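Local coordinates for DUF5610 domain-containing protein (Chromobacterium violaceum, PDB 3SJR), which is of unknown function, belongs to the DUF5610 family and folds as an all-helical chain found in a two-chain assembly, at residues M101-M105 with F168-L172; L104-Y108 with A123-L127; Y136-C140 with Q156-L160. All coordinates share one frame; numbering follows the deposited sequence.

Interaction 1 (M101-M105 with F168-L172); sequences MEILM and FEERL
E102 and R171 meet in a salt bridge that links helix 92-110 to the C-terminal part of helix 151-171. R171 is the side chain to follow. From CB, which points toward helix 92-110, the chain goes on to CG, anti to the backbone N (chi1 158°) and 3.6 Å from E102 OE1. The bend at chi2 (74°) carries the rest past the carboxylate of E102. CD lies beside that group, with R171 CD 3.3 Å from E102 OE1. NE then makes the bond itself: R171 NE donates to E102 OE1 at 2.7 Å, with 150° at the hydrogen. The oxygen sits at the edge of the guanidinium, close to its plane, and is met on its syn side, the donor tilted somewhat out of the carboxylate plane. Farther out, CZ and NH2 both meet the methyl CE of selenomethionine M105, which comes from the opposite direction. The same M105 places its selenium against L172, SE to CD2 4.2 Å, so one side chain spans a charged and an apolar neighbour.

The rest of the contact is apolar. F168 brings CE1 to 3.7 Å from M101 CB. M101 SE lies 4.7 Å from the centroid of the F168 ring, an oblique Met-aromatic contact, and the bend at chi3 folds the methyl CE back to the ring's CD1. V81, in a loop, touches both E102 and R171. Helix 117-145 packs alongside, with A128 against F168 and A125 against L172, while I70 of the second subunit packs on M101.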
HETATM    1  N   MSE A 101      -0.410   2.307   7.386  1.00 79.96           N
HETATM    2  CA  MSE A 101       0.085   1.674   8.584  1.00 79.85           C
HETATM    3  C   MSE A 101      -1.023   1.483   9.592  1.00 80.73           C
HETATM    4  O   MSE A 101      -0.948   0.577  10.433  1.00 81.34           O
HETATM    5  CB  MSE A 101       1.251   2.472   9.142  1.00 78.78           C
HETATM    6  CG  MSE A 101       2.454   2.353   8.220  1.00 80.45           C
HETATM    7 SE   MSE A 101       3.971   3.509   8.553  1.00 84.88          SE
HETATM    8  CE  MSE A 101       2.978   5.154   8.631  1.00 84.33           C
ATOM      9  N   GLU A 102      -2.064   2.311   9.470  1.00 81.44           N
ATOM     10  CA  GLU A 102      -3.229   2.253  10.341  1.00 82.44           C
ATOM     11  C   GLU A 102      -3.958   0.963  10.127  1.00 82.97           C
ATOM     12  O   GLU A 102      -4.291   0.263  11.088  1.00 83.48           O
ATOM     13  CB  GLU A 102      -4.182   3.415  10.060  1.00 84.01           C
ATOM     14  CG  GLU A 102      -3.823   4.704  10.788  1.00 85.48           C
ATOM     15  CD  GLU A 102      -3.872   4.554  12.302  1.00 87.74           C
ATOM     16  OE1 GLU A 102      -2.791   4.722  12.921  1.00 87.40           O
ATOM     17  OE2 GLU A 102      -4.967   4.249  12.857  1.00 87.69           O
ATOM     18  N   ILE A 103      -4.205   0.659   8.859  1.00 83.11           N
ATOM     19  CA  ILE A 103      -4.927  -0.543   8.468  1.00 84.39           C
ATOM     20  C   ILE A 103      -4.174  -1.769   8.980  1.00 83.58           C
ATOM     21  O   ILE A 103      -4.751  -2.653   9.631  1.00 84.54           O
ATOM     22  CB  ILE A 103      -5.063  -0.665   6.930  1.00 85.52           C
ATOM     23  CG1 ILE A 103      -5.502   0.656   6.271  1.00 86.00           C
ATOM     24  CG2 ILE A 103      -5.967  -1.832   6.567  1.00 87.52           C
ATOM     25  CD1 ILE A 103      -6.963   0.999   6.402  1.00 88.06           C
ATOM     26  N   LEU A 104      -2.877  -1.797   8.688  1.00 81.96           N
ATOM     27  CA  LEU A 104      -2.002  -2.871   9.129  1.00 81.17           C
ATOM     28  C   LEU A 104      -2.102  -3.088  10.631  1.00 81.09           C
ATOM     29  O   LEU A 104      -2.396  -4.195  11.080  1.00 82.09           O
ATOM     30  CB  LEU A 104      -0.568  -2.606   8.682  1.00 79.67           C
ATOM     31  CG  LEU A 104      -0.428  -2.628   7.157  1.00 79.76           C
ATOM     32  CD1 LEU A 104       1.028  -2.599   6.738  1.00 78.41           C
ATOM     33  CD2 LEU A 104      -1.126  -3.839   6.537  1.00 80.51           C
HETATM   34  N   MSE A 105      -1.907  -2.029  11.405  1.00 80.22           N
HETATM   35  CA  MSE A 105      -2.117  -2.138  12.834  1.00 80.96           C
HETATM   36  C   MSE A 105      -3.513  -2.660  13.169  1.00 82.67           C
HETATM   37  O   MSE A 105      -3.643  -3.597  13.959  1.00 83.44           O
HETATM   38  CB  MSE A 105      -1.896  -0.803  13.504  1.00 80.37           C
HETATM   39  CG  MSE A 105      -1.761  -0.914  14.983  1.00 82.26           C
HETATM   40 SE   MSE A 105      -0.998   0.730  15.651  1.00 88.90          SE
HETATM   41  CE  MSE A 105      -2.473   1.950  15.219  1.00 88.33           C
ATOM     42  N   PHE A 168       4.339   8.588  12.900  1.00 73.36           N
ATOM     43  CA  PHE A 168       3.952   7.326  13.504  1.00 73.85           C
ATOM     44  C   PHE A 168       4.313   7.248  14.977  1.00 76.41           C
ATOM     45  O   PHE A 168       3.532   6.741  15.774  1.00 77.53           O
ATOM     46  CB  PHE A 168       4.524   6.124  12.757  1.00 71.96           C
ATOM     47  CG  PHE A 168       3.719   4.865  12.965  1.00 73.08           C
ATOM     48  CD1 PHE A 168       2.447   4.735  12.401  1.00 73.45           C
ATOM     49  CD2 PHE A 168       4.208   3.826  13.759  1.00 75.39           C
ATOM     50  CE1 PHE A 168       1.681   3.588  12.607  1.00 74.02           C
ATOM     51  CE2 PHE A 168       3.456   2.670  13.970  1.00 75.35           C
ATOM     52  CZ  PHE A 168       2.186   2.550  13.392  1.00 74.94           C
ATOM     53  N   GLU A 169       5.483   7.764  15.338  1.00 78.09           N
ATOM     54  CA  GLU A 169       5.889   7.793  16.731  1.00 81.45           C
ATOM     55  C   GLU A 169       4.822   8.507  17.508  1.00 82.95           C
ATOM     56  O   GLU A 169       4.441   8.078  18.587  1.00 84.85           O
ATOM     57  CB  GLU A 169       7.232   8.506  16.907  1.00 83.72           C
ATOM     58  CG  GLU A 169       8.462   7.675  16.536  1.00 86.32           C
ATOM     59  CD  GLU A 169       9.739   8.529  16.439  1.00 93.98           C
ATOM     60  OE1 GLU A 169      10.259   8.944  17.506  1.00 99.45           O
ATOM     61  OE2 GLU A 169      10.232   8.785  15.302  1.00 94.32           O
ATOM     62  N   GLU A 170       4.317   9.587  16.932  1.00 82.75           N
ATOM     63  CA  GLU A 170       3.310  10.402  17.595  1.00 85.26           C
ATOM     64  C   GLU A 170       1.991   9.662  17.707  1.00 84.60           C
ATOM     65  O   GLU A 170       1.337   9.676  18.737  1.00 86.69           O
ATOM     66  CB  GLU A 170       3.110  11.715  16.844  1.00 85.61           C
ATOM     67  CG  GLU A 170       4.181  12.769  17.096  1.00 87.80           C
ATOM     68  CD  GLU A 170       3.708  14.175  16.755  1.00 90.09           C
ATOM     69  OE1 GLU A 170       2.617  14.321  16.157  1.00 89.72           O
ATOM     70  OE2 GLU A 170       4.423  15.141  17.091  1.00 93.12           O
ATOM     71  N   ARG A 171       1.611   9.009  16.625  1.00 82.13           N
ATOM     72  CA  ARG A 171       0.394   8.243  16.604  1.00 82.44           C
ATOM     73  C   ARG A 171       0.390   7.218  17.729  1.00 84.03           C
ATOM     74  O   ARG A 171      -0.628   7.042  18.402  1.00 85.98           O
ATOM     75  CB  ARG A 171       0.253   7.550  15.252  1.00 79.46           C
ATOM     76  CG  ARG A 171      -0.650   6.344  15.252  1.00 79.10           C
ATOM     77  CD  ARG A 171      -2.067   6.785  15.329  1.00 82.62           C
ATOM     78  NE  ARG A 171      -2.982   5.657  15.418  1.00 83.99           N
ATOM     79  CZ  ARG A 171      -3.542   5.234  16.543  1.00 86.74           C
ATOM     80  NH1 ARG A 171      -3.278   5.826  17.707  1.00 89.59           N
ATOM     81  NH2 ARG A 171      -4.370   4.209  16.499  1.00 87.54           N
ATOM     82  N   LEU A 172       1.531   6.559  17.937  1.00 83.80           N
ATOM     83  CA  LEU A 172       1.637   5.481  18.930  1.00 85.50           C
ATOM     84  C   LEU A 172       1.473   5.960  20.345  1.00 89.85           C
ATOM     85  O   LEU A 172       1.250   5.159  21.241  1.00 91.72           O
ATOM     86  CB  LEU A 172       2.962   4.746  18.817  1.00 84.32           C
ATOM     87  CG  LEU A 172       3.151   3.927  17.543  1.00 81.31           C
ATOM     88  CD1 LEU A 172       4.584   3.460  17.464  1.00 81.18           C
ATOM     89  CD2 LEU A 172       2.185   2.756  17.472  1.00 80.24           C
TER

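Interaction 2 (L104-Y108 with A123-L127); sequences LMELY and AFAPL
F124 reaches from helix 117-145 to the backbone of helix 92-110 and lays its ring against M105. One face of the ring takes the M105 CA in a CH-pi contact, CA 3.8 Å from the ring centroid and 15° from the normal, displaced toward the rim. At the far end of the ring, F124 CZ comes within 3.4 Å of the M105 backbone N and also meets L104 CB. The M105 side chain runs along the CD2 side, its CB 3.7 Å from F124 CE2, and its selenium makes an oblique Met-aromatic contact with the ring.

The Y108 and F124 side chains, each reaching from its own helix, overlap side by side and point opposite ways. Their ring planes stand at 52°, neither stacked nor perpendicular, and the centroids are 5.2 Å apart. F124 CD1 sits over one face of the tyrosine, while Y108 CE2 lies near the plane of the phenylalanine, at its edge. With CG turned to the far side of the CA-CB bond from the amide nitrogen (chi1 -169°), the tyrosine extends across the helix gap until its OH touches both A123 CB, 3.9 Å away, and L127 CD1.

The two segments run in opposite senses but well inclined to each other. F168 of helix 151-171 touches F124, W115 touches Y108, and I70 of the second subunit packs on L104 and F124.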
ATOM      1  N   LEU A 104      -2.877  -1.797   8.688  1.00 81.96           N
ATOM      2  CA  LEU A 104      -2.002  -2.871   9.129  1.00 81.17           C
ATOM      3  C   LEU A 104      -2.102  -3.088  10.631  1.00 81.09           C
ATOM      4  O   LEU A 104      -2.396  -4.195  11.080  1.00 82.09           O
ATOM      5  CB  LEU A 104      -0.568  -2.606   8.682  1.00 79.67           C
ATOM      6  CG  LEU A 104      -0.428  -2.628   7.157  1.00 79.76           C
ATOM      7  CD1 LEU A 104       1.028  -2.599   6.738  1.00 78.41           C
ATOM      8  CD2 LEU A 104      -1.126  -3.839   6.537  1.00 80.51           C
HETATM    9  N   MSE A 105      -1.907  -2.029  11.405  1.00 80.22           N
HETATM   10  CA  MSE A 105      -2.117  -2.138  12.834  1.00 80.96           C
HETATM   11  C   MSE A 105      -3.513  -2.660  13.169  1.00 82.67           C
HETATM   12  O   MSE A 105      -3.643  -3.597  13.959  1.00 83.44           O
HETATM   13  CB  MSE A 105      -1.896  -0.803  13.504  1.00 80.37           C
HETATM   14  CG  MSE A 105      -1.761  -0.914  14.983  1.00 82.26           C
HETATM   15 SE   MSE A 105      -0.998   0.730  15.651  1.00 88.90          SE
HETATM   16  CE  MSE A 105      -2.473   1.950  15.219  1.00 88.33           C
ATOM     17  N   GLU A 106      -4.547  -2.059  12.569  1.00 83.34           N
ATOM     18  CA  GLU A 106      -5.911  -2.400  12.916  1.00 85.30           C
ATOM     19  C   GLU A 106      -6.120  -3.891  12.757  1.00 86.46           C
ATOM     20  O   GLU A 106      -6.670  -4.541  13.646  1.00 87.44           O
ATOM     21  CB  GLU A 106      -6.936  -1.601  12.094  1.00 86.58           C
ATOM     22  CG  GLU A 106      -8.415  -2.116  12.184  1.00 89.28           C
ATOM     23  CD  GLU A 106      -8.996  -2.193  13.622  1.00 91.29           C
ATOM     24  OE1 GLU A 106      -8.272  -1.904  14.605  1.00 90.23           O
ATOM     25  OE2 GLU A 106     -10.192  -2.556  13.775  1.00 93.26           O
ATOM     26  N   LEU A 107      -5.658  -4.428  11.631  1.00 86.55           N
ATOM     27  CA  LEU A 107      -5.809  -5.850  11.339  1.00 88.16           C
ATOM     28  C   LEU A 107      -4.916  -6.708  12.243  1.00 87.91           C
ATOM     29  O   LEU A 107      -5.280  -7.820  12.618  1.00 89.62           O
ATOM     30  CB  LEU A 107      -5.544  -6.135   9.857  1.00 88.28           C
ATOM     31  CG  LEU A 107      -5.766  -7.575   9.375  1.00 90.77           C
ATOM     32  CD1 LEU A 107      -7.241  -7.953   9.407  1.00 94.23           C
ATOM     33  CD2 LEU A 107      -5.171  -7.828   7.986  1.00 91.28           C
ATOM     34  N   TYR A 108      -3.749  -6.189  12.597  1.00 86.43           N
ATOM     35  CA  TYR A 108      -2.890  -6.872  13.537  1.00 86.51           C
ATOM     36  C   TYR A 108      -3.680  -7.072  14.825  1.00 88.53           C
ATOM     37  O   TYR A 108      -3.690  -8.164  15.391  1.00 89.71           O
ATOM     38  CB  TYR A 108      -1.642  -6.034  13.775  1.00 84.45           C
ATOM     39  CG  TYR A 108      -0.535  -6.714  14.537  1.00 83.45           C
ATOM     40  CD1 TYR A 108       0.153  -7.793  13.992  1.00 83.14           C
ATOM     41  CD2 TYR A 108      -0.142  -6.246  15.782  1.00 82.67           C
ATOM     42  CE1 TYR A 108       1.195  -8.410  14.679  1.00 83.27           C
ATOM     43  CE2 TYR A 108       0.906  -6.857  16.484  1.00 83.33           C
ATOM     44  CZ  TYR A 108       1.568  -7.939  15.927  1.00 83.42           C
ATOM     45  OH  TYR A 108       2.595  -8.551  16.619  1.00 83.73           O
ATOM     46  N   ALA A 123       4.048  -4.394  20.710  1.00 88.14           N
ATOM     47  CA  ALA A 123       4.495  -5.363  19.737  1.00 85.86           C
ATOM     48  C   ALA A 123       4.530  -4.774  18.334  1.00 81.94           C
ATOM     49  O   ALA A 123       5.530  -4.933  17.641  1.00 81.21           O
ATOM     50  CB  ALA A 123       3.637  -6.612  19.784  1.00 86.88           C
ATOM     51  N   PHE A 124       3.465  -4.081  17.919  1.00 79.75           N
ATOM     52  CA  PHE A 124       3.368  -3.599  16.535  1.00 75.99           C
ATOM     53  C   PHE A 124       4.403  -2.525  16.184  1.00 75.38           C
ATOM     54  O   PHE A 124       4.903  -2.475  15.053  1.00 73.38           O
ATOM     55  CB  PHE A 124       1.950  -3.103  16.193  1.00 74.88           C
ATOM     56  CG  PHE A 124       1.741  -2.867  14.716  1.00 70.39           C
ATOM     57  CD1 PHE A 124       1.488  -3.931  13.853  1.00 67.77           C
ATOM     58  CD2 PHE A 124       1.848  -1.592  14.181  1.00 66.50           C
ATOM     59  CE1 PHE A 124       1.327  -3.727  12.497  1.00 62.75           C
ATOM     60  CE2 PHE A 124       1.694  -1.386  12.832  1.00 61.74           C
ATOM     61  CZ  PHE A 124       1.436  -2.452  11.994  1.00 61.84           C
ATOM     62  N   ALA A 125       4.713  -1.670  17.157  1.00 77.54           N
ATOM     63  CA  ALA A 125       5.631  -0.549  16.959  1.00 77.47           C
ATOM     64  C   ALA A 125       6.953  -0.927  16.257  1.00 77.34           C
ATOM     65  O   ALA A 125       7.236  -0.402  15.179  1.00 76.00           O
ATOM     66  CB  ALA A 125       5.887   0.182  18.279  1.00 80.14           C
ATOM     67  N   PRO A 126       7.752  -1.852  16.830  1.00 79.25           N
ATOM     68  CA  PRO A 126       9.009  -2.090  16.148  1.00 79.14           C
ATOM     69  C   PRO A 126       8.835  -2.720  14.763  1.00 77.15           C
ATOM     70  O   PRO A 126       9.586  -2.379  13.831  1.00 76.30           O
ATOM     71  CB  PRO A 126       9.751  -3.026  17.094  1.00 82.28           C
ATOM     72  CG  PRO A 126       8.714  -3.669  17.885  1.00 83.05           C
ATOM     73  CD  PRO A 126       7.628  -2.676  18.040  1.00 82.05           C
ATOM     74  N   LEU A 127       7.854  -3.607  14.606  1.00 76.64           N
ATOM     75  CA  LEU A 127       7.636  -4.213  13.291  1.00 75.05           C
ATOM     76  C   LEU A 127       7.326  -3.109  12.289  1.00 73.00           C
ATOM     77  O   LEU A 127       7.784  -3.149  11.146  1.00 72.37           O
ATOM     78  CB  LEU A 127       6.527  -5.278  13.308  1.00 75.27           C
ATOM     79  CG  LEU A 127       6.676  -6.410  14.343  1.00 78.24           C
ATOM     80  CD1 LEU A 127       5.484  -7.348  14.390  1.00 77.75           C
ATOM     81  CD2 LEU A 127       7.955  -7.206  14.124  1.00 79.99           C
TER

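Interaction 3 (Y136-C140 with Q156-L160); sequences YQEAC and QLQGL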
ATOM      1  N   TYR A 136      11.728   1.535   2.641  1.00 68.98           N
ATOM      2  CA  TYR A 136      12.580   2.612   2.166  1.00 69.58           C
ATOM      3  C   TYR A 136      13.829   2.085   1.437  1.00 71.20           C
ATOM      4  O   TYR A 136      14.119   2.493   0.310  1.00 71.26           O
ATOM      5  CB  TYR A 136      12.968   3.509   3.347  1.00 70.22           C
ATOM      6  CG  TYR A 136      13.956   4.596   2.994  1.00 72.01           C
ATOM      7  CD1 TYR A 136      13.530   5.762   2.381  1.00 72.40           C
ATOM      8  CD2 TYR A 136      15.322   4.454   3.271  1.00 73.80           C
ATOM      9  CE1 TYR A 136      14.429   6.756   2.051  1.00 75.29           C
ATOM     10  CE2 TYR A 136      16.230   5.450   2.945  1.00 74.66           C
ATOM     11  CZ  TYR A 136      15.772   6.593   2.337  1.00 76.01           C
ATOM     12  OH  TYR A 136      16.628   7.596   1.985  1.00 78.55           O
ATOM     13  N   GLN A 137      14.556   1.165   2.075  1.00 72.32           N
ATOM     14  CA  GLN A 137      15.781   0.631   1.484  1.00 74.37           C
ATOM     15  C   GLN A 137      15.543  -0.016   0.125  1.00 75.09           C
ATOM     16  O   GLN A 137      16.341   0.123  -0.812  1.00 77.02           O
ATOM     17  CB  GLN A 137      16.387  -0.374   2.412  1.00 75.11           C
ATOM     18  CG  GLN A 137      16.878   0.253   3.657  1.00 75.54           C
ATOM     19  CD  GLN A 137      17.342  -0.772   4.629  1.00 75.59           C
ATOM     20  OE1 GLN A 137      17.506  -1.938   4.276  1.00 76.39           O
ATOM     21  NE2 GLN A 137      17.542  -0.359   5.866  1.00 75.30           N
ATOM     22  N   GLU A 138      14.422  -0.708   0.022  1.00 74.24           N
ATOM     23  CA  GLU A 138      14.026  -1.306  -1.230  1.00 74.97           C
ATOM     24  C   GLU A 138      13.637  -0.247  -2.261  1.00 74.10           C
ATOM     25  O   GLU A 138      14.075  -0.323  -3.408  1.00 75.62           O
ATOM     26  CB  GLU A 138      12.904  -2.317  -1.000  1.00 74.65           C
ATOM     27  CG  GLU A 138      13.344  -3.478  -0.138  1.00 77.28           C
ATOM     28  CD  GLU A 138      12.758  -4.779  -0.603  1.00 81.53           C
ATOM     29  OE1 GLU A 138      11.522  -4.967  -0.441  1.00 82.55           O
ATOM     30  OE2 GLU A 138      13.537  -5.612  -1.128  1.00 84.17           O
ATOM     31  N   ALA A 139      12.841   0.742  -1.852  1.00 71.94           N
ATOM     32  CA  ALA A 139      12.460   1.833  -2.755  1.00 71.91           C
ATOM     33  C   ALA A 139      13.695   2.557  -3.337  1.00 73.65           C
ATOM     34  O   ALA A 139      13.694   2.994  -4.490  1.00 74.33           O
ATOM     35  CB  ALA A 139      11.545   2.806  -2.060  1.00 70.03           C
ATOM     36  N   CYS A 140      14.757   2.646  -2.539  1.00 74.28           N
ATOM     37  CA  CYS A 140      15.959   3.315  -2.966  1.00 76.25           C
ATOM     38  C   CYS A 140      16.696   2.458  -3.974  1.00 78.03           C
ATOM     39  O   CYS A 140      17.173   2.962  -4.984  1.00 79.66           O
ATOM     40  CB  CYS A 140      16.841   3.648  -1.763  1.00 77.20           C
ATOM     41  SG  CYS A 140      16.216   5.016  -0.709  1.00 77.04           S
ATOM     42  N   GLN A 156      14.179  14.050  -1.223  1.00 88.20           N
ATOM     43  CA  GLN A 156      12.744  14.167  -1.030  1.00 86.88           C
ATOM     44  C   GLN A 156      12.198  12.896  -0.405  1.00 83.23           C
ATOM     45  O   GLN A 156      11.330  12.941   0.463  1.00 82.52           O
ATOM     46  CB  GLN A 156      12.044  14.457  -2.355  1.00 88.19           C
ATOM     47  CG  GLN A 156      10.550  14.769  -2.227  1.00 89.70           C
ATOM     48  CD  GLN A 156      10.029  15.599  -3.390  1.00 94.25           C
ATOM     49  OE1 GLN A 156       9.037  15.237  -4.030  1.00 95.32           O
ATOM     50  NE2 GLN A 156      10.702  16.719  -3.676  1.00 96.41           N
ATOM     51  N   LEU A 157      12.721  11.763  -0.846  1.00 81.16           N
ATOM     52  CA  LEU A 157      12.244  10.483  -0.369  1.00 77.91           C
ATOM     53  C   LEU A 157      12.685  10.285   1.068  1.00 76.93           C
ATOM     54  O   LEU A 157      11.904   9.867   1.911  1.00 75.75           O
ATOM     55  CB  LEU A 157      12.765   9.373  -1.263  1.00 77.51           C
ATOM     56  CG  LEU A 157      12.617   7.953  -0.744  1.00 76.68           C
ATOM     57  CD1 LEU A 157      11.156   7.650  -0.525  1.00 76.69           C
ATOM     58  CD2 LEU A 157      13.243   6.956  -1.718  1.00 77.02           C
ATOM     59  N   GLN A 158      13.943  10.605   1.342  1.00 77.62           N
ATOM     60  CA  GLN A 158      14.461  10.610   2.705  1.00 77.02           C
ATOM     61  C   GLN A 158      13.591  11.451   3.642  1.00 76.20           C
ATOM     62  O   GLN A 158      13.133  10.973   4.673  1.00 75.23           O
ATOM     63  CB  GLN A 158      15.902  11.114   2.718  1.00 79.40           C
ATOM     64  CG  GLN A 158      16.459  11.295   4.085  1.00 80.88           C
ATOM     65  CD  GLN A 158      17.859  11.826   4.050  1.00 85.44           C
ATOM     66  OE1 GLN A 158      18.085  13.033   4.211  1.00 88.24           O
ATOM     67  NE2 GLN A 158      18.820  10.936   3.821  1.00 85.52           N
ATOM     68  N   GLY A 159      13.351  12.699   3.267  1.00 76.68           N
ATOM     69  CA  GLY A 159      12.548  13.594   4.090  1.00 76.82           C
ATOM     70  C   GLY A 159      11.213  12.978   4.437  1.00 74.01           C
ATOM     71  O   GLY A 159      10.707  13.145   5.548  1.00 74.20           O
ATOM     72  N   LEU A 160      10.670  12.239   3.475  1.00 71.57           N
ATOM     73  CA  LEU A 160       9.388  11.588   3.613  1.00 69.29           C
ATOM     74  C   LEU A 160       9.429  10.466   4.640  1.00 67.90           C
ATOM     75  O   LEU A 160       8.536  10.370   5.487  1.00 68.34           O
ATOM     76  CB  LEU A 160       8.925  11.052   2.271  1.00 68.04           C
ATOM     77  CG  LEU A 160       7.565  10.379   2.325  1.00 66.59           C
ATOM     78  CD1 LEU A 160       6.534  11.348   2.891  1.00 67.14           C
ATOM     79  CD2 LEU A 160       7.174   9.863   0.938  1.00 65.47           C
TER
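L157 is the bump that packs into the angle formed by the Y136 ring and C140 SG. Its branch point meets the tyrosine ring obliquely, L157 CG 3.5 Å from Y136 CE1. From there the CD2 methyl pushes on into the hollow one turn along, 3.7 Å from C140 SG, with the methyl of A139 at its margin. A chi1 of 167° swings CG of L157 away from its own amide nitrogen and points the branched end across the gap between the helices.

Y136 is the opposing bump: its ring reaches the Q158 backbone obliquely, CE1 near Q158 CA, and the OH comes to rest 3.7 Å from Q158 CB. Beyond CB the extended Q158 chain leads away from the hydroxyl. C140 SG lies 3.5 Å above one face of the Y136 ring, toward its rim and on the same side as L157; ring and sulfur together form the hollow that takes the CD2 methyl. The two segments meet by apolar packing, with no hydrogen bond between them.

Nearly antiparallel, at 171°, with 11.3 Å between their axes, they belong to the hairpin of helices 117-145 and 151-171. Y149, in the connecting loop, touches Y136 and C140, while L61 and L62 of the second subunit pack on A139 and L157 respectively.

From the N terminus, helix 92-110 comes first of the three helices involved, and both interaction 1 and interaction 2 start from it, sharing L104 and M105. Interaction 2 closes the shorter loop, to helix 117-145; interaction 3 then opens further along that helix and closes on helix 151-171, in series with it. Interaction 1 closes last, near the end of helix 151-171, and its long span encloses interaction 3. Interactions 1 and 2 touch through F168 on F124 and L172 on A125, forming one three-helix junction. Interaction 3 lies on the opposite side of the chain's centre, its centre about 18 Å from that of interaction 1 and about 21 Å from that of interaction 2. The second subunit contacts all three.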